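Local coordinates for AT27789p (Drosophila melanogaster, PDB 5UZN), which probably binds mRNA as part of Glorund, an hnRNP F/H homolog, of which this chain is the third quasi-RNA recognition motif (qRRM3), at residues N42-K45 / K46-S50; D58-E61 / D62-V65. One frame throughout, in Å; residues are numbered along the deposited sequence.

Contact 1 of 2, residues N42-K45 / K46-S50; sequences NYNK and KGLHS
The turn of a β-hairpin pairs Tyr-43 with His-49 and reverses the chain by a type I turn from Asn-44 to Gly-47 with a G1 bulge. Gly-47 N reaches Asn-44 O at 3.1 Å, and Asn-44 N returns a bond to Leu-48 O at 3.0 Å. Gly-47 takes positive phi, 87°, where a side chain would jam against the preceding carbonyl.

Asn-44 also grips the loop from within. Its CG sits between the backbone N and the carbonyl carbon (chi1 65°), which swings OD1 under the turn; OD1 accepts from Lys-46 N, an Asx turn, and from Leu-48 N, each at 2.9 Å, the two donors arriving from opposite faces of the carboxamide. ND2 meanwhile lies alongside Leu-48, 3.3 Å from its CB. Further down, Tyr-43 CD2 lies 3.5 Å from Gly-47 O, at the end of the turn, and also close to His-49 N, where the strand resumes. The Tyr-43 and His-49 rings are inclined at 53°, neither stacked nor edge-to-face. Ser-50 N closes the hairpin on Asn-42 O at 2.8 Å.

The hairpin carries strand 38-43, at the sheet edge, round to 49-50 and on toward strand 52-57, where Asn-42 ND2 and Ser-50 OG both bond Thr-52 OG1. His-49 NE2 holds Ser-22 O, and its ring meets Phe-23, so the hairpin's base, through Tyr-43 and His-49, rests on the loop between strand 11-16 and helix 24-31.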
loop_
_atom_site.group_PDB
_atom_site.type_symbol
_atom_site.label_atom_id
_atom_site.label_comp_id
_atom_site.label_asym_id
_atom_site.label_seq_id
_atom_site.Cartn_x
_atom_site.Cartn_y
_atom_site.Cartn_z
ATOM N N ASN A 42 0.018 -0.712 9.268
ATOM C CA ASN A 42 -0.331 -1.615 10.360
ATOM C C ASN A 42 0.719 -1.579 11.467
ATOM O O ASN A 42 1.927 -1.573 11.205
ATOM C CB ASN A 42 -0.488 -3.054 9.857
ATOM C CG ASN A 42 -1.699 -3.233 8.979
ATOM O OD1 ASN A 42 -2.764 -2.696 9.268
ATOM N ND2 ASN A 42 -1.541 -3.966 7.880
ATOM N N TYR A 43 0.244 -1.574 12.711
ATOM C CA TYR A 43 1.088 -1.587 13.898
ATOM C C TYR A 43 0.635 -2.715 14.817
ATOM O O TYR A 43 -0.452 -3.276 14.652
ATOM C CB TYR A 43 1.024 -0.245 14.662
ATOM C CG TYR A 43 1.330 0.992 13.845
ATOM C CD1 TYR A 43 0.405 1.505 12.950
ATOM C CD2 TYR A 43 2.544 1.666 13.989
ATOM C CE1 TYR A 43 0.678 2.648 12.211
ATOM C CE2 TYR A 43 2.829 2.805 13.235
ATOM C CZ TYR A 43 1.883 3.291 12.353
ATOM O OH TYR A 43 2.119 4.416 11.583
ATOM N N ASN A 44 1.469 -3.046 15.802
ATOM C CA ASN A 44 0.975 -3.839 16.927
ATOM C C ASN A 44 0.281 -2.940 17.963
ATOM O O ASN A 44 0.179 -1.716 17.806
ATOM C CB ASN A 44 2.108 -4.639 17.562
ATOM C CG ASN A 44 3.178 -3.759 18.207
ATOM O OD1 ASN A 44 2.956 -2.587 18.552
ATOM N ND2 ASN A 44 4.351 -4.335 18.379
ATOM N N LYS A 45 -0.198 -3.548 19.062
ATOM C CA LYS A 45 -0.955 -2.771 20.047
ATOM C C LYS A 45 -0.097 -1.791 20.852
ATOM O O LYS A 45 -0.663 -0.967 21.581
ATOM C CB LYS A 45 -1.707 -3.694 21.014
ATOM C CG LYS A 45 -0.836 -4.398 22.056
ATOM C CD LYS A 45 -1.696 -5.342 22.893
ATOM C CE LYS A 45 -0.897 -6.112 23.931
ATOM N NZ LYS A 45 -1.777 -7.092 24.647
ATOM N N LYS A 46 1.230 -1.840 20.752
ATOM C CA LYS A 46 2.086 -0.865 21.432
ATOM C C LYS A 46 2.566 0.237 20.491
ATOM O O LYS A 46 3.394 1.079 20.885
ATOM C CB LYS A 46 3.295 -1.552 22.078
ATOM C CG LYS A 46 3.001 -2.636 23.133
ATOM C CD LYS A 46 2.117 -2.133 24.263
ATOM C CE LYS A 46 2.461 -2.823 25.583
ATOM N NZ LYS A 46 1.252 -3.078 26.442
ATOM N N GLY A 47 2.072 0.251 19.258
ATOM C CA GLY A 47 2.419 1.299 18.325
ATOM C C GLY A 47 3.684 1.055 17.535
ATOM O O GLY A 47 4.252 2.016 17.015
ATOM N N LEU A 48 4.140 -0.194 17.424
ATOM C CA LEU A 48 5.305 -0.539 16.613
ATOM C C LEU A 48 4.899 -0.918 15.195
ATOM O O LEU A 48 4.070 -1.817 15.007
ATOM C CB LEU A 48 6.070 -1.705 17.228
ATOM C CG LEU A 48 6.652 -1.521 18.623
ATOM C CD1 LEU A 48 7.601 -2.673 18.911
ATOM C CD2 LEU A 48 7.356 -0.180 18.695
ATOM N N HIS A 49 5.521 -0.256 14.212
ATOM C CA HIS A 49 5.349 -0.567 12.788
ATOM C C HIS A 49 5.467 -2.069 12.553
ATOM O O HIS A 49 6.443 -2.698 12.965
ATOM C CB HIS A 49 6.420 0.191 11.977
ATOM C CG HIS A 49 6.083 0.423 10.531
ATOM N ND1 HIS A 49 5.780 -0.597 9.655
ATOM C CD2 HIS A 49 6.053 1.565 9.799
ATOM C CE1 HIS A 49 5.563 -0.092 8.449
ATOM N NE2 HIS A 49 5.722 1.220 8.510
ATOM N N SER A 50 4.461 -2.656 11.904
ATOM C CA SER A 50 4.496 -4.095 11.678
ATOM C C SER A 50 5.114 -4.485 10.346
ATOM O O SER A 50 5.242 -5.681 10.065
ATOM C CB SER A 50 3.083 -4.678 11.760
ATOM O OG SER A 50 2.397 -4.406 10.549
#

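Contact 2 of 2, residues D58-E61 / D62-V65; sequences DTYE and DSQV
Thr-59 caps the first turn of helix 60-68, the second helix of the RRM fold, whose backbone bonds begin with Ser-63 N to Thr-59 O at 3.2 Å and continue with Gln-64 N to Tyr-60 O and Val-65 N to Glu-61 O.

Thr-59 OG1, placed between its own backbone N and carbonyl carbon (chi1 62°), turns into the helix and accepts from Asp-62 N at 3.0 Å, the N-cap bond. Asp-62 brings its CB and carboxylate past the same hydroxyl, and a water, its O 2.6 Å from Asp-62 OD2, donates to that oxygen and accepts from Asp-58 N. Tyr-60 and Gln-64, one helical turn apart, form an offset stack: the phenol ring and the carboxamide are 7° from parallel, and Gln-64 CG sits over the ring face, 3.6 Å from the centroid, as a CH-pi contact. Gln-64 NE2 donates in its own amide plane to Ser-63 OG at 3.0 Å. That hydroxyl in turn donates a hydrogen bond, on a lone pair, to Tyr-60 O at 2.8 Å. Ser-63 is buried, against Tyr-11, Phe-57 and Tyr-83 of the sheet.

Tyr-60 O is thus gripped twice, by Gln-64 N and Ser-63 OG, and the hydrogen bonds running from Gln-64 NE2 through Ser-63 OG hold the carboxamide parallel to the ring but offset beyond its CE1 side. The carboxylates of Glu-61 and Asp-62 would probably be favourable near this N-terminal helix end.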
loop_
_atom_site.group_PDB
_atom_site.type_symbol
_atom_site.label_atom_id
_atom_site.label_comp_id
_atom_site.label_asym_id
_atom_site.label_seq_id
_atom_site.Cartn_x
_atom_site.Cartn_y
_atom_site.Cartn_z
ATOM N N ASP A 58 -9.898 3.835 -5.322
ATOM C CA ASP A 58 -11.267 4.250 -5.602
ATOM C C ASP A 58 -11.969 3.272 -6.540
ATOM O O ASP A 58 -13.150 2.975 -6.349
ATOM C CB ASP A 58 -11.268 5.672 -6.192
ATOM C CG ASP A 58 -10.975 6.743 -5.148
ATOM O OD1 ASP A 58 -11.552 6.661 -4.049
ATOM O OD2 ASP A 58 -10.174 7.663 -5.428
ATOM N N THR A 59 -11.264 2.758 -7.549
ATOM C CA THR A 59 -11.853 1.875 -8.554
ATOM C C THR A 59 -11.039 0.597 -8.716
ATOM O O THR A 59 -9.857 0.534 -8.353
ATOM C CB THR A 59 -11.928 2.542 -9.931
ATOM O OG1 THR A 59 -10.595 2.855 -10.369
ATOM C CG2 THR A 59 -12.765 3.814 -9.872
ATOM N N TYR A 60 -11.695 -0.426 -9.286
ATOM C CA TYR A 60 -10.988 -1.647 -9.683
ATOM C C TYR A 60 -9.853 -1.324 -10.638
ATOM O O TYR A 60 -8.716 -1.770 -10.446
ATOM C CB TYR A 60 -11.958 -2.645 -10.334
ATOM C CG TYR A 60 -11.322 -3.974 -10.817
ATOM C CD1 TYR A 60 -10.800 -4.887 -9.913
ATOM C CD2 TYR A 60 -11.282 -4.315 -12.172
ATOM C CE1 TYR A 60 -10.228 -6.092 -10.332
ATOM C CE2 TYR A 60 -10.718 -5.541 -12.604
ATOM C CZ TYR A 60 -10.207 -6.428 -11.664
ATOM O OH TYR A 60 -9.638 -7.639 -12.059
ATOM N N GLU A 61 -10.127 -0.495 -11.640
ATOM C CA GLU A 61 -9.092 -0.157 -12.610
ATOM C C GLU A 61 -7.856 0.418 -11.929
ATOM O O GLU A 61 -6.725 0.036 -12.251
ATOM C CB GLU A 61 -9.654 0.833 -13.622
ATOM C CG GLU A 61 -8.679 1.236 -14.669
ATOM C CD GLU A 61 -9.238 2.312 -15.569
ATOM O OE1 GLU A 61 -10.358 2.814 -15.300
ATOM O OE2 GLU A 61 -8.549 2.645 -16.545
ATOM N N ASP A 62 -8.050 1.329 -10.978
ATOM C CA ASP A 62 -6.909 1.871 -10.240
ATOM C C ASP A 62 -6.111 0.770 -9.546
ATOM O O ASP A 62 -4.880 0.734 -9.633
ATOM C CB ASP A 62 -7.392 2.884 -9.209
ATOM C CG ASP A 62 -7.467 4.300 -9.764
ATOM O OD1 ASP A 62 -7.390 4.456 -11.000
ATOM O OD2 ASP A 62 -7.588 5.250 -8.955
ATOM N N SER A 63 -6.800 -0.128 -8.827
ATOM C CA SER A 63 -6.092 -1.148 -8.062
ATOM C C SER A 63 -5.275 -2.046 -8.971
ATOM O O SER A 63 -4.177 -2.466 -8.601
ATOM C CB SER A 63 -7.078 -1.985 -7.241
ATOM O OG SER A 63 -7.854 -2.849 -8.061
ATOM N N GLN A 64 -5.768 -2.307 -10.181
ATOM C CA GLN A 64 -5.077 -3.233 -11.061
ATOM C C GLN A 64 -3.848 -2.601 -11.699
ATOM O O GLN A 64 -2.803 -3.255 -11.813
ATOM C CB GLN A 64 -6.055 -3.753 -12.112
ATOM C CG GLN A 64 -7.189 -4.525 -11.453
ATOM C CD GLN A 64 -6.668 -5.613 -10.535
ATOM O OE1 GLN A 64 -6.135 -6.604 -10.999
ATOM N NE2 GLN A 64 -6.808 -5.419 -9.226
ATOM N N VAL A 65 -3.947 -1.334 -12.109
ATOM C CA VAL A 65 -2.760 -0.604 -12.545
ATOM C C VAL A 65 -1.726 -0.578 -11.420
ATOM O O VAL A 65 -0.548 -0.891 -11.631
ATOM C CB VAL A 65 -3.133 0.818 -13.014
ATOM C CG1 VAL A 65 -1.894 1.693 -13.121
ATOM C CG2 VAL A 65 -3.857 0.764 -14.351
HETATM O O HOH W 1 -7.387 5.026 -6.345
#

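How the contacts relate
The chain follows the β-α-β-β-α-β order of the RRM fold. From the N terminus it lays down strand 11-16 and helix 24-31, then runs along strand 38-43 into contact 1, which closes the β2-β3 hairpin loop before strand 52-57. That strand crosses the domain to contact 2, where residues 58-65 leave the sheet and start helix 60-68; the chain later returns through strand 80-86. The contacts follow in series, neither nested nor crossing, and lie on opposite sides of the chain's centre, about 28 Å between centres. Contact 1 ties the hairpin end to the loop before helix 24-31, whereas contact 2 starts the second helix, whose Ser-63 side faces the sheet.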